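Local coordinates for putative acyl-CoA dehydrogenase (Burkholderia xenovorans, PDB 5JSC), which is a flavoprotein, probably of the acyl-CoA dehydrogenase family, that holds flavin-adenine dinucleotide in a pocket to which two subunits contribute, at residues D174-S179 with E218-I223; F144-P149 with A156-S161. All coordinates share one frame; numbering follows the deposited sequence.

In the fold
Both contacts belong to the strand-rich middle domain of the acyl-CoA dehydrogenase fold, and they lie on the same side of the chain's centre with their own centres about 13 Å apart. Contact 2 comes first and closes before contact 1 opens: it runs from strand 144-145 into the loop that leads to strand 161-165, whereas contact 1 joins strand 168-179 to segment 218-223, which continues from strand 214-219. The two meet at K175, whose NZ forms a salt bridge with E148 OE2. Both touch the flavin, 174-179 supplying donors to O4 and N5 and 144-149 serving N1, O2 and N3, so two separate pieces of one domain hold successive polar positions of a single ring system.

Contact 1: residues D174-S179 with E218-I223; sequences DKTWIS and ERIDVI. With FAD (flavin-adenine dinucleotide), chain M.
S179 OG donates to N5 of the flavin at 2.9 Å, and behind this bond W177, two residues earlier, packs against I220. The site lies in the antiparallel sheet of the middle domain of an acyl-CoA dehydrogenase fold, where strand 228-233 pairs with both strand 168-179 and strand 214-219. The backbone also serves the cofactor: S179 N reaches FAD O4 at 2.9 Å with an N-H...O angle of 156°. Serine suits this place because its short side chain puts a hydroxyl at N5 while its own amide meets O4.

Just before it the chain turns a corner at W177, whose backbone lies in the left-handed region. The turn sets the root of the side chain beside the cofactor, W177 CB standing 3.5 Å from FAD N10, while the far end of the ring extends to the other segment. There the CG2 branch of I220 meets W177 CZ3 at 3.8 Å, the two side chains crossing at about a right angle. One face of the indole is lined by CG2 of the preceding residue, T176, 3.4 Å above the plane and toward the rim.

The branching of isoleucine lets I220 serve two neighbours. While CG2 meets the indole, the other arm runs extended (chi2 170°) and carries CD1 to T176, the residue before the corner. Q363 of the second subunit also packs on W177, and backbone bonds from D221 and I223 reach that subunit, so the W177-I220 pair lies close to the subunit interface. I220 CD1 ends 3.3 Å from T176 OG1 and 3.7 Å from W177 N.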
ATOM      1  N   ASP C 174      35.548   4.243 -17.563  1.00 17.30           N
ATOM      2  CA  ASP C 174      34.424   5.159 -17.701  1.00 16.48           C
ATOM      3  C   ASP C 174      33.719   5.381 -16.374  1.00 14.78           C
ATOM      4  O   ASP C 174      33.603   4.463 -15.558  1.00 16.64           O
ATOM      5  CB  ASP C 174      33.400   4.643 -18.730  1.00 19.65           C
ATOM      6  CG  ASP C 174      33.829   4.903 -20.173  1.00 26.06           C
ATOM      7  OD1 ASP C 174      35.017   4.745 -20.485  1.00 30.73           O
ATOM      8  OD2 ASP C 174      32.974   5.274 -20.996  1.00 31.64           O
ATOM      9  N   LYS C 175      33.243   6.608 -16.170  1.00 12.85           N
ATOM     10  CA  LYS C 175      32.252   6.935 -15.155  1.00 12.29           C
ATOM     11  C   LYS C 175      31.027   7.450 -15.888  1.00 12.73           C
ATOM     12  O   LYS C 175      31.148   7.998 -16.983  1.00 13.21           O
ATOM     13  CB  LYS C 175      32.759   8.009 -14.171  1.00 12.81           C
ATOM     14  CG  LYS C 175      33.956   7.582 -13.331  1.00 12.40           C
ATOM     15  CD  LYS C 175      33.613   6.378 -12.468  1.00 13.42           C
ATOM     16  CE  LYS C 175      34.660   6.181 -11.395  1.00 12.76           C
ATOM     17  NZ  LYS C 175      34.427   4.941 -10.582  1.00 13.51           N
ATOM     18  N   THR C 176      29.841   7.279 -15.312  1.00 12.27           N
ATOM     19  CA  THR C 176      28.679   7.806 -16.011  1.00 11.41           C
ATOM     20  C   THR C 176      27.600   8.236 -15.020  1.00 12.03           C
ATOM     21  O   THR C 176      27.708   8.029 -13.805  1.00 12.29           O
ATOM     22  CB  THR C 176      28.149   6.799 -17.050  1.00 11.59           C
ATOM     23  OG1 THR C 176      27.327   7.501 -17.986  1.00 12.87           O
ATOM     24  CG2 THR C 176      27.342   5.663 -16.391  1.00 12.82           C
ATOM     25  N   TRP C 177      26.560   8.873 -15.573  1.00 11.49           N
ATOM     26  CA  TRP C 177      25.526   9.580 -14.804  1.00 10.98           C
ATOM     27  C   TRP C 177      26.130  10.682 -13.946  1.00 11.24           C
ATOM     28  O   TRP C 177      25.635  10.962 -12.854  1.00 13.43           O
ATOM     29  CB  TRP C 177      24.694   8.648 -13.904  1.00 11.95           C
ATOM     30  CG  TRP C 177      24.299   7.333 -14.522  1.00 10.84           C
ATOM     31  CD1 TRP C 177      24.702   6.086 -14.123  1.00  9.95           C
ATOM     32  CD2 TRP C 177      23.431   7.136 -15.641  1.00 11.18           C
ATOM     33  NE1 TRP C 177      24.138   5.122 -14.938  1.00 11.54           N
ATOM     34  CE2 TRP C 177      23.362   5.746 -15.879  1.00 11.75           C
ATOM     35  CE3 TRP C 177      22.713   8.001 -16.475  1.00 12.03           C
ATOM     36  CZ2 TRP C 177      22.607   5.204 -16.918  1.00 13.35           C
ATOM     37  CZ3 TRP C 177      21.955   7.462 -17.499  1.00 13.62           C
ATOM     38  CH2 TRP C 177      21.911   6.077 -17.716  1.00 14.62           C
ATOM     39  N   ILE C 178      27.203  11.312 -14.414  1.00 10.63           N
ATOM     40  CA  ILE C 178      27.959  12.223 -13.558  1.00 11.22           C
ATOM     41  C   ILE C 178      27.305  13.601 -13.606  1.00 11.94           C
ATOM     42  O   ILE C 178      27.319  14.271 -14.643  1.00 12.95           O
ATOM     43  CB  ILE C 178      29.436  12.289 -13.963  1.00 11.26           C
ATOM     44  CG1 ILE C 178      30.066  10.895 -13.868  1.00 11.12           C
ATOM     45  CG2 ILE C 178      30.181  13.287 -13.069  1.00 13.95           C
ATOM     46  CD1 ILE C 178      29.756  10.174 -12.564  1.00 12.97           C
ATOM     47  N   SER C 179      26.735  14.023 -12.471  1.00 10.96           N
ATOM     48  CA  SER C 179      26.142  15.347 -12.355  1.00 11.20           C
ATOM     49  C   SER C 179      27.187  16.433 -12.571  1.00 10.76           C
ATOM     50  O   SER C 179      28.310  16.340 -12.069  1.00 12.65           O
ATOM     51  CB  SER C 179      25.503  15.506 -10.977  1.00 11.66           C
ATOM     52  OG  SER C 179      24.391  14.642 -10.844  1.00 12.93           O
ATOM     53  N   GLU C 218      29.840  11.628 -23.729  1.00 17.33           N
ATOM     54  CA  GLU C 218      28.426  11.708 -24.050  1.00 17.60           C
ATOM     55  C   GLU C 218      27.772  12.638 -23.049  1.00 17.21           C
ATOM     56  O   GLU C 218      28.075  12.567 -21.857  1.00 17.68           O
ATOM     57  CB  GLU C 218      27.786  10.310 -23.992  1.00 24.57           C
ATOM     58  CG  GLU C 218      26.299  10.246 -24.222  1.00 29.97           C
ATOM     59  CD  GLU C 218      25.739   8.864 -23.928  1.00 34.42           C
ATOM     60  OE1 GLU C 218      26.538   7.948 -23.631  1.00 36.89           O
ATOM     61  OE2 GLU C 218      24.504   8.693 -23.990  1.00 35.88           O
ATOM     62  N   ARG C 219      26.897  13.515 -23.532  1.00 15.56           N
ATOM     63  CA  ARG C 219      26.019  14.263 -22.644  1.00 15.03           C
ATOM     64  C   ARG C 219      24.712  13.496 -22.516  1.00 16.82           C
ATOM     65  O   ARG C 219      24.161  13.023 -23.516  1.00 21.35           O
ATOM     66  CB  ARG C 219      25.778  15.683 -23.163  1.00 17.84           C
ATOM     67  CG  ARG C 219      27.047  16.546 -23.239  1.00 20.46           C
ATOM     68  CD  ARG C 219      27.788  16.603 -21.907  1.00 21.77           C
ATOM     69  NE  ARG C 219      26.925  17.066 -20.824  1.00 22.61           N
ATOM     70  CZ  ARG C 219      26.718  18.346 -20.537  1.00 24.09           C
ATOM     71  NH1 ARG C 219      27.323  19.294 -21.241  1.00 25.67           N
ATOM     72  NH2 ARG C 219      25.905  18.679 -19.545  1.00 23.10           N
ATOM     73  N   ILE C 220      24.243  13.338 -21.289  1.00 13.76           N
ATOM     74  CA  ILE C 220      23.135  12.441 -20.980  1.00 12.56           C
ATOM     75  C   ILE C 220      21.877  13.262 -20.729  1.00 12.17           C
ATOM     76  O   ILE C 220      21.900  14.232 -19.962  1.00 14.72           O
ATOM     77  CB  ILE C 220      23.472  11.561 -19.763  1.00 12.72           C
ATOM     78  CG1 ILE C 220      24.695  10.692 -20.067  1.00 12.97           C
ATOM     79  CG2 ILE C 220      22.288  10.691 -19.380  1.00 14.72           C
ATOM     80  CD1 ILE C 220      25.249   9.972 -18.849  1.00 13.91           C
ATOM     81  N   ASP C 221      20.769  12.862 -21.357  1.00 12.40           N
ATOM     82  CA  ASP C 221      19.478  13.517 -21.175  1.00 13.72           C
ATOM     83  C   ASP C 221      18.606  12.669 -20.267  1.00 12.23           C
ATOM     84  O   ASP C 221      18.415  11.478 -20.531  1.00 13.73           O
ATOM     85  CB  ASP C 221      18.770  13.715 -22.515  1.00 16.13           C
ATOM     86  CG  ASP C 221      19.554  14.585 -23.461  1.00 21.00           C
ATOM     87  OD1 ASP C 221      20.137  15.588 -22.999  1.00 22.71           O
ATOM     88  OD2 ASP C 221      19.597  14.260 -24.664  1.00 24.88           O
ATOM     89  N   VAL C 222      18.080  13.271 -19.200  1.00 12.89           N
ATOM     90  CA  VAL C 222      17.170  12.572 -18.302  1.00 12.35           C
ATOM     91  C   VAL C 222      15.836  13.319 -18.240  1.00 11.38           C
ATOM     92  O   VAL C 222      15.699  14.455 -18.708  1.00 12.45           O
ATOM     93  CB  VAL C 222      17.761  12.372 -16.894  1.00 11.73           C
ATOM     94  CG1 VAL C 222      18.866  11.316 -16.940  1.00 12.52           C
ATOM     95  CG2 VAL C 222      18.268  13.694 -16.317  1.00 13.89           C
ATOM     96  N   ILE C 223      14.848  12.654 -17.637  1.00 11.14           N
ATOM     97  CA  ILE C 223      13.452  13.089 -17.745  1.00 10.00           C
ATOM     98  C   ILE C 223      13.251  14.481 -17.162  1.00 11.55           C
ATOM     99  O   ILE C 223      12.428  15.258 -17.666  1.00 13.34           O
ATOM    100  CB  ILE C 223      12.524  12.042 -17.090  1.00  9.97           C
ATOM    101  CG1 ILE C 223      11.055  12.409 -17.308  1.00 11.37           C
ATOM    102  CG2 ILE C 223      12.818  11.880 -15.590  1.00 10.66           C
ATOM    103  CD1 ILE C 223      10.089  11.310 -16.863  1.00 11.73           C
TER
HETATM  104  PA  FAD M 501      22.015  -0.689 -10.717  1.00 11.38           P
HETATM  105  O1A FAD M 501      23.187  -0.683  -9.809  1.00 12.63           O
HETATM  106  O2A FAD M 501      22.083  -1.608 -11.940  1.00 12.03           O
HETATM  107  O5B FAD M 501      20.730  -1.035  -9.850  1.00 10.28           O
HETATM  108  C5B FAD M 501      19.460  -1.216 -10.506  1.00  9.28           C
HETATM  109  C4B FAD M 501      18.440  -1.355  -9.406  1.00  9.99           C
HETATM  110  O4B FAD M 501      18.716  -2.556  -8.664  1.00 11.42           O
HETATM  111  C3B FAD M 501      18.483  -0.272  -8.337  1.00 10.76           C
HETATM  112  O3B FAD M 501      17.851   0.945  -8.745  1.00 12.35           O
HETATM  113  C2B FAD M 501      17.784  -0.962  -7.164  1.00 10.58           C
HETATM  114  O2B FAD M 501      16.367  -0.854  -7.306  1.00 12.84           O
HETATM  115  C1B FAD M 501      18.209  -2.429  -7.351  1.00 10.74           C
HETATM  116  N9A FAD M 501      19.233  -2.907  -6.430  1.00 10.69           N
HETATM  117  C8A FAD M 501      20.498  -2.407  -6.260  1.00 12.37           C
HETATM  118  N7A FAD M 501      21.238  -3.094  -5.425  1.00 13.10           N
HETATM  119  C5A FAD M 501      20.399  -4.121  -5.010  1.00 12.28           C
HETATM  120  C6A FAD M 501      20.589  -5.203  -4.132  1.00 13.18           C
HETATM  121  N6A FAD M 501      21.726  -5.429  -3.465  1.00 15.11           N
HETATM  122  N1A FAD M 501      19.554  -6.052  -3.944  1.00 13.54           N
HETATM  123  C2A FAD M 501      18.404  -5.816  -4.590  1.00 12.19           C
HETATM  124  N3A FAD M 501      18.110  -4.828  -5.443  1.00 10.29           N
HETATM  125  C4A FAD M 501      19.159  -4.012  -5.615  1.00  9.81           C
HETATM  126  N1  FAD M 501      26.449   8.860  -9.860  1.00 10.01           N
HETATM  127  C2  FAD M 501      27.636   9.474  -9.561  1.00  9.87           C
HETATM  128  O2  FAD M 501      28.673   8.827  -9.336  1.00 12.33           O
HETATM  129  N3  FAD M 501      27.697  10.842  -9.520  1.00 10.71           N
HETATM  130  C4  FAD M 501      26.646  11.706  -9.754  1.00 11.10           C
HETATM  131  O4  FAD M 501      26.830  12.919  -9.779  1.00 13.31           O
HETATM  132  C4X FAD M 501      25.397  11.060 -10.037  1.00 10.75           C
HETATM  133  N5  FAD M 501      24.372  11.809 -10.335  1.00 11.62           N
HETATM  134  C5X FAD M 501      23.225  11.187 -10.805  1.00 10.98           C
HETATM  135  C6  FAD M 501      22.180  11.980 -11.275  1.00 11.48           C
HETATM  136  C7  FAD M 501      21.051  11.411 -11.853  1.00 12.07           C
HETATM  137  C7M FAD M 501      19.965  12.307 -12.390  1.00 12.48           C
HETATM  138  C8  FAD M 501      20.953  10.009 -11.942  1.00 12.50           C
HETATM  139  C8M FAD M 501      19.746   9.350 -12.566  1.00 15.05           C
HETATM  140  C9  FAD M 501      21.986   9.216 -11.455  1.00 11.15           C
HETATM  141  C9A FAD M 501      23.123   9.791 -10.895  1.00  9.83           C
HETATM  142  N10 FAD M 501      24.230   9.017 -10.486  1.00  9.88           N
HETATM  143  C10 FAD M 501      25.394   9.624 -10.082  1.00  9.49           C
HETATM  144  C1' FAD M 501      24.179   7.558 -10.647  1.00 10.71           C
HETATM  145  C2' FAD M 501      23.376   6.857  -9.556  1.00 10.25           C
HETATM  146  O2' FAD M 501      24.063   6.906  -8.307  1.00 12.74           O
HETATM  147  C3' FAD M 501      23.152   5.399  -9.957  1.00 10.84           C
HETATM  148  O3' FAD M 501      22.268   5.437 -11.068  1.00 10.75           O
HETATM  149  C4' FAD M 501      22.554   4.535  -8.848  1.00 10.76           C
HETATM  150  O4' FAD M 501      23.545   4.310  -7.844  1.00 12.40           O
HETATM  151  C5' FAD M 501      22.037   3.213  -9.379  1.00 10.65           C
HETATM  152  O5' FAD M 501      23.125   2.554 -10.058  1.00 11.10           O
HETATM  153  P   FAD M 501      22.787   1.941 -11.524  1.00 11.15           P
HETATM  154  O1P FAD M 501      22.135   2.959 -12.394  1.00 11.27           O
HETATM  155  O2P FAD M 501      24.032   1.323 -12.084  1.00 12.14           O
HETATM  156  O3P FAD M 501      21.726   0.787 -11.232  1.00  9.85           O

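Contact 2: residues F144-P149 with A156-S161; sequences FALSEP and AAMTLS. With FAD (flavin-adenine dinucleotide), chain M.
Both carboxylate oxygens of E148 are met by consecutive backbone amides in the loop of 156-161. T159 N donates to OE1 of E148 at 2.7 Å in a nearly straight bond (177°) that uses the syn lone pair. L160 N approaches E148 OE2, also from the syn side but 29° out of the carboxylate plane, at 2.9 Å. A water donates to E148 OE1 at 2.6 Å and links it to T159 OG1, while K175 NZ makes a salt bridge to OE2, so each oxygen has two partners. Glutamate suits the place: its chain, extended beyond CG, carries the carboxylate across to the backbone of 159-160. Beside it L146 CD1 meets M158 CE at 3.6 Å, the methionine bending at chi3 (68°) to bring its methyl there.

The backbone next to E148 faces the flavin bound by this acyl-CoA dehydrogenase fold. F144 O accepts from FAD N3 at 2.8 Å. Two successive amides converge on FAD O2, L146 N at 2.9 Å and S147 N at 2.8 Å, and S147 OG donates to FAD N1 at 2.8 Å. With three donors directed at N1 and O2, the protein would probably favour electron density gathering at that end of the flavin, while the paired amides and K175 would probably help keep E148 ionised.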
ATOM      1  N   PHE C 144      31.187  14.713  -8.524  1.00 11.56           N
ATOM      2  CA  PHE C 144      31.431  13.512  -7.722  1.00 12.08           C
ATOM      3  C   PHE C 144      31.293  12.324  -8.664  1.00 11.55           C
ATOM      4  O   PHE C 144      30.180  12.006  -9.092  1.00 13.58           O
ATOM      5  CB  PHE C 144      30.408  13.457  -6.585  1.00 11.71           C
ATOM      6  CG  PHE C 144      30.547  12.293  -5.637  1.00 12.12           C
ATOM      7  CD1 PHE C 144      31.447  12.340  -4.585  1.00 13.65           C
ATOM      8  CD2 PHE C 144      29.698  11.190  -5.734  1.00 13.84           C
ATOM      9  CE1 PHE C 144      31.544  11.296  -3.680  1.00 14.22           C
ATOM     10  CE2 PHE C 144      29.785  10.142  -4.821  1.00 14.23           C
ATOM     11  CZ  PHE C 144      30.711  10.197  -3.797  1.00 14.86           C
ATOM     12  N   ALA C 145      32.406  11.692  -9.023  1.00 11.10           N
ATOM     13  CA  ALA C 145      32.409  10.678 -10.091  1.00 11.38           C
ATOM     14  C   ALA C 145      32.672   9.289  -9.503  1.00 11.70           C
ATOM     15  O   ALA C 145      33.821   8.847  -9.372  1.00 12.13           O
ATOM     16  CB  ALA C 145      33.429  11.029 -11.183  1.00 12.98           C
ATOM     17  N   LEU C 146      31.587   8.584  -9.192  1.00 11.90           N
ATOM     18  CA  LEU C 146      31.619   7.277  -8.551  1.00 11.02           C
ATOM     19  C   LEU C 146      31.034   6.190  -9.436  1.00 11.61           C
ATOM     20  O   LEU C 146      31.683   5.156  -9.662  1.00 13.12           O
ATOM     21  CB  LEU C 146      30.852   7.343  -7.219  1.00 11.99           C
ATOM     22  CG  LEU C 146      30.843   6.074  -6.363  1.00 12.29           C
ATOM     23  CD1 LEU C 146      32.271   5.697  -5.984  1.00 14.28           C
ATOM     24  CD2 LEU C 146      29.966   6.263  -5.113  1.00 13.96           C
ATOM     25  N   SER C 147      29.834   6.412  -9.963  1.00 12.21           N
ATOM     26  CA  SER C 147      29.106   5.408 -10.736  1.00 10.60           C
ATOM     27  C   SER C 147      29.747   5.148 -12.098  1.00 11.77           C
ATOM     28  O   SER C 147      30.348   6.034 -12.716  1.00 12.78           O
ATOM     29  CB  SER C 147      27.663   5.871 -10.942  1.00 11.12           C
ATOM     30  OG  SER C 147      27.028   6.083  -9.697  1.00 12.29           O
ATOM     31  N   GLU C 148      29.563   3.928 -12.587  1.00 12.59           N
ATOM     32  CA  GLU C 148      30.087   3.454 -13.857  1.00 12.90           C
ATOM     33  C   GLU C 148      28.962   2.805 -14.645  1.00 12.69           C
ATOM     34  O   GLU C 148      27.958   2.380 -14.063  1.00 12.90           O
ATOM     35  CB  GLU C 148      31.220   2.442 -13.627  1.00 13.20           C
ATOM     36  CG  GLU C 148      32.343   3.030 -12.793  1.00 14.35           C
ATOM     37  CD  GLU C 148      33.503   2.096 -12.592  1.00 16.38           C
ATOM     38  OE1 GLU C 148      33.360   0.883 -12.867  1.00 20.72           O
ATOM     39  OE2 GLU C 148      34.562   2.582 -12.150  1.00 15.64           O
ATOM     40  N   PRO C 149      29.103   2.702 -15.974  1.00 13.11           N
ATOM     41  CA  PRO C 149      28.052   2.046 -16.768  1.00 13.64           C
ATOM     42  C   PRO C 149      27.674   0.671 -16.253  1.00 13.60           C
ATOM     43  O   PRO C 149      26.490   0.306 -16.274  1.00 14.24           O
ATOM     44  CB  PRO C 149      28.669   1.987 -18.171  1.00 13.88           C
ATOM     45  CG  PRO C 149      29.557   3.217 -18.216  1.00 13.90           C
ATOM     46  CD  PRO C 149      30.159   3.288 -16.821  1.00 13.42           C
ATOM     47  N   ALA C 156      31.682  -1.341  -4.732  1.00 16.04           N
ATOM     48  CA  ALA C 156      32.874  -2.080  -4.349  1.00 16.40           C
ATOM     49  C   ALA C 156      33.500  -2.802  -5.524  1.00 15.92           C
ATOM     50  O   ALA C 156      34.679  -3.157  -5.450  1.00 18.10           O
ATOM     51  CB  ALA C 156      32.550  -3.088  -3.244  1.00 17.75           C
ATOM     52  N   ALA C 157      32.746  -3.031  -6.602  1.00 15.59           N
ATOM     53  CA  ALA C 157      33.244  -3.744  -7.768  1.00 16.58           C
ATOM     54  C   ALA C 157      33.532  -2.824  -8.954  1.00 16.54           C
ATOM     55  O   ALA C 157      33.588  -3.301 -10.092  1.00 18.89           O
ATOM     56  CB  ALA C 157      32.252  -4.833  -8.177  1.00 19.66           C
ATOM     57  N   MET C 158      33.718  -1.524  -8.719  1.00 15.61           N
ATOM     58  CA  MET C 158      34.021  -0.609  -9.814  1.00 14.89           C
ATOM     59  C   MET C 158      35.270  -1.066 -10.561  1.00 15.07           C
ATOM     60  O   MET C 158      36.146  -1.730  -9.998  1.00 16.89           O
ATOM     61  CB  MET C 158      34.217   0.814  -9.284  1.00 13.91           C
ATOM     62  CG  MET C 158      35.502   0.994  -8.486  1.00 14.65           C
ATOM     63  SD  MET C 158      35.771   2.714  -8.013  1.00 15.85           S
ATOM     64  CE  MET C 158      34.430   2.924  -6.850  1.00 17.50           C
ATOM     65  N   THR C 159      35.353  -0.701 -11.847  1.00 15.86           N
ATOM     66  CA  THR C 159      36.455  -1.153 -12.690  1.00 16.00           C
ATOM     67  C   THR C 159      37.304  -0.045 -13.297  1.00 16.36           C
ATOM     68  O   THR C 159      38.298  -0.362 -13.962  1.00 18.64           O
ATOM     69  CB  THR C 159      35.942  -2.048 -13.828  1.00 19.49           C
ATOM     70  OG1 THR C 159      35.076  -1.299 -14.689  1.00 21.91           O
ATOM     71  CG2 THR C 159      35.196  -3.237 -13.265  1.00 21.33           C
ATOM     72  N   LEU C 160      36.965   1.232 -13.101  1.00 14.72           N
ATOM     73  CA  LEU C 160      37.893   2.276 -13.528  1.00 15.69           C
ATOM     74  C   LEU C 160      39.229   2.051 -12.835  1.00 15.42           C
ATOM     75  O   LEU C 160      39.285   1.939 -11.607  1.00 16.59           O
ATOM     76  CB  LEU C 160      37.346   3.669 -13.205  1.00 16.67           C
ATOM     77  CG  LEU C 160      38.335   4.798 -13.520  1.00 20.72           C
ATOM     78  CD1 LEU C 160      38.356   5.066 -14.992  1.00 24.12           C
ATOM     79  CD2 LEU C 160      37.991   6.071 -12.775  1.00 24.77           C
ATOM     80  N   SER C 161      40.294   1.921 -13.615  1.00 16.20           N
ATOM     81  CA  SER C 161      41.594   1.566 -13.063  1.00 16.87           C
ATOM     82  C   SER C 161      42.488   2.791 -12.896  1.00 16.98           C
ATOM     83  O   SER C 161      42.438   3.741 -13.679  1.00 18.59           O
ATOM     84  CB  SER C 161      42.301   0.536 -13.949  1.00 20.23           C
ATOM     85  OG  SER C 161      42.491   1.034 -15.261  1.00 22.36           O
TER
HETATM   86  PA  FAD M 501      22.015  -0.689 -10.717  1.00 11.38           P
HETATM   87  O1A FAD M 501      23.187  -0.683  -9.809  1.00 12.63           O
HETATM   88  O2A FAD M 501      22.083  -1.608 -11.940  1.00 12.03           O
HETATM   89  O5B FAD M 501      20.730  -1.035  -9.850  1.00 10.28           O
HETATM   90  C5B FAD M 501      19.460  -1.216 -10.506  1.00  9.28           C
HETATM   91  C4B FAD M 501      18.440  -1.355  -9.406  1.00  9.99           C
HETATM   92  O4B FAD M 501      18.716  -2.556  -8.664  1.00 11.42           O
HETATM   93  C3B FAD M 501      18.483  -0.272  -8.337  1.00 10.76           C
HETATM   94  O3B FAD M 501      17.851   0.945  -8.745  1.00 12.35           O
HETATM   95  C2B FAD M 501      17.784  -0.962  -7.164  1.00 10.58           C
HETATM   96  O2B FAD M 501      16.367  -0.854  -7.306  1.00 12.84           O
HETATM   97  C1B FAD M 501      18.209  -2.429  -7.351  1.00 10.74           C
HETATM   98  N9A FAD M 501      19.233  -2.907  -6.430  1.00 10.69           N
HETATM   99  C8A FAD M 501      20.498  -2.407  -6.260  1.00 12.37           C
HETATM  100  N7A FAD M 501      21.238  -3.094  -5.425  1.00 13.10           N
HETATM  101  C5A FAD M 501      20.399  -4.121  -5.010  1.00 12.28           C
HETATM  102  C6A FAD M 501      20.589  -5.203  -4.132  1.00 13.18           C
HETATM  103  N6A FAD M 501      21.726  -5.429  -3.465  1.00 15.11           N
HETATM  104  N1A FAD M 501      19.554  -6.052  -3.944  1.00 13.54           N
HETATM  105  C2A FAD M 501      18.404  -5.816  -4.590  1.00 12.19           C
HETATM  106  N3A FAD M 501      18.110  -4.828  -5.443  1.00 10.29           N
HETATM  107  C4A FAD M 501      19.159  -4.012  -5.615  1.00  9.81           C
HETATM  108  N1  FAD M 501      26.449   8.860  -9.860  1.00 10.01           N
HETATM  109  C2  FAD M 501      27.636   9.474  -9.561  1.00  9.87           C
HETATM  110  O2  FAD M 501      28.673   8.827  -9.336  1.00 12.33           O
HETATM  111  N3  FAD M 501      27.697  10.842  -9.520  1.00 10.71           N
HETATM  112  C4  FAD M 501      26.646  11.706  -9.754  1.00 11.10           C
HETATM  113  O4  FAD M 501      26.830  12.919  -9.779  1.00 13.31           O
HETATM  114  C4X FAD M 501      25.397  11.060 -10.037  1.00 10.75           C
HETATM  115  N5  FAD M 501      24.372  11.809 -10.335  1.00 11.62           N
HETATM  116  C5X FAD M 501      23.225  11.187 -10.805  1.00 10.98           C
HETATM  117  C6  FAD M 501      22.180  11.980 -11.275  1.00 11.48           C
HETATM  118  C7  FAD M 501      21.051  11.411 -11.853  1.00 12.07           C
HETATM  119  C7M FAD M 501      19.965  12.307 -12.390  1.00 12.48           C
HETATM  120  C8  FAD M 501      20.953  10.009 -11.942  1.00 12.50           C
HETATM  121  C8M FAD M 501      19.746   9.350 -12.566  1.00 15.05           C
HETATM  122  C9  FAD M 501      21.986   9.216 -11.455  1.00 11.15           C
HETATM  123  C9A FAD M 501      23.123   9.791 -10.895  1.00  9.83           C
HETATM  124  N10 FAD M 501      24.230   9.017 -10.486  1.00  9.88           N
HETATM  125  C10 FAD M 501      25.394   9.624 -10.082  1.00  9.49           C
HETATM  126  C1' FAD M 501      24.179   7.558 -10.647  1.00 10.71           C
HETATM  127  C2' FAD M 501      23.376   6.857  -9.556  1.00 10.25           C
HETATM  128  O2' FAD M 501      24.063   6.906  -8.307  1.00 12.74           O
HETATM  129  C3' FAD M 501      23.152   5.399  -9.957  1.00 10.84           C
HETATM  130  O3' FAD M 501      22.268   5.437 -11.068  1.00 10.75           O
HETATM  131  C4' FAD M 501      22.554   4.535  -8.848  1.00 10.76           C
HETATM  132  O4' FAD M 501      23.545   4.310  -7.844  1.00 12.40           O
HETATM  133  C5' FAD M 501      22.037   3.213  -9.379  1.00 10.65           C
HETATM  134  O5' FAD M 501      23.125   2.554 -10.058  1.00 11.10           O
HETATM  135  P   FAD M 501      22.787   1.941 -11.524  1.00 11.15           P
HETATM  136  O1P FAD M 501      22.135   2.959 -12.394  1.00 11.27           O
HETATM  137  O2P FAD M 501      24.032   1.323 -12.084  1.00 12.14           O
HETATM  138  O3P FAD M 501      21.726   0.787 -11.232  1.00  9.85           O
HETATM  139  O   HOH W   1      32.246  -1.082 -14.073  1.00 28.60           O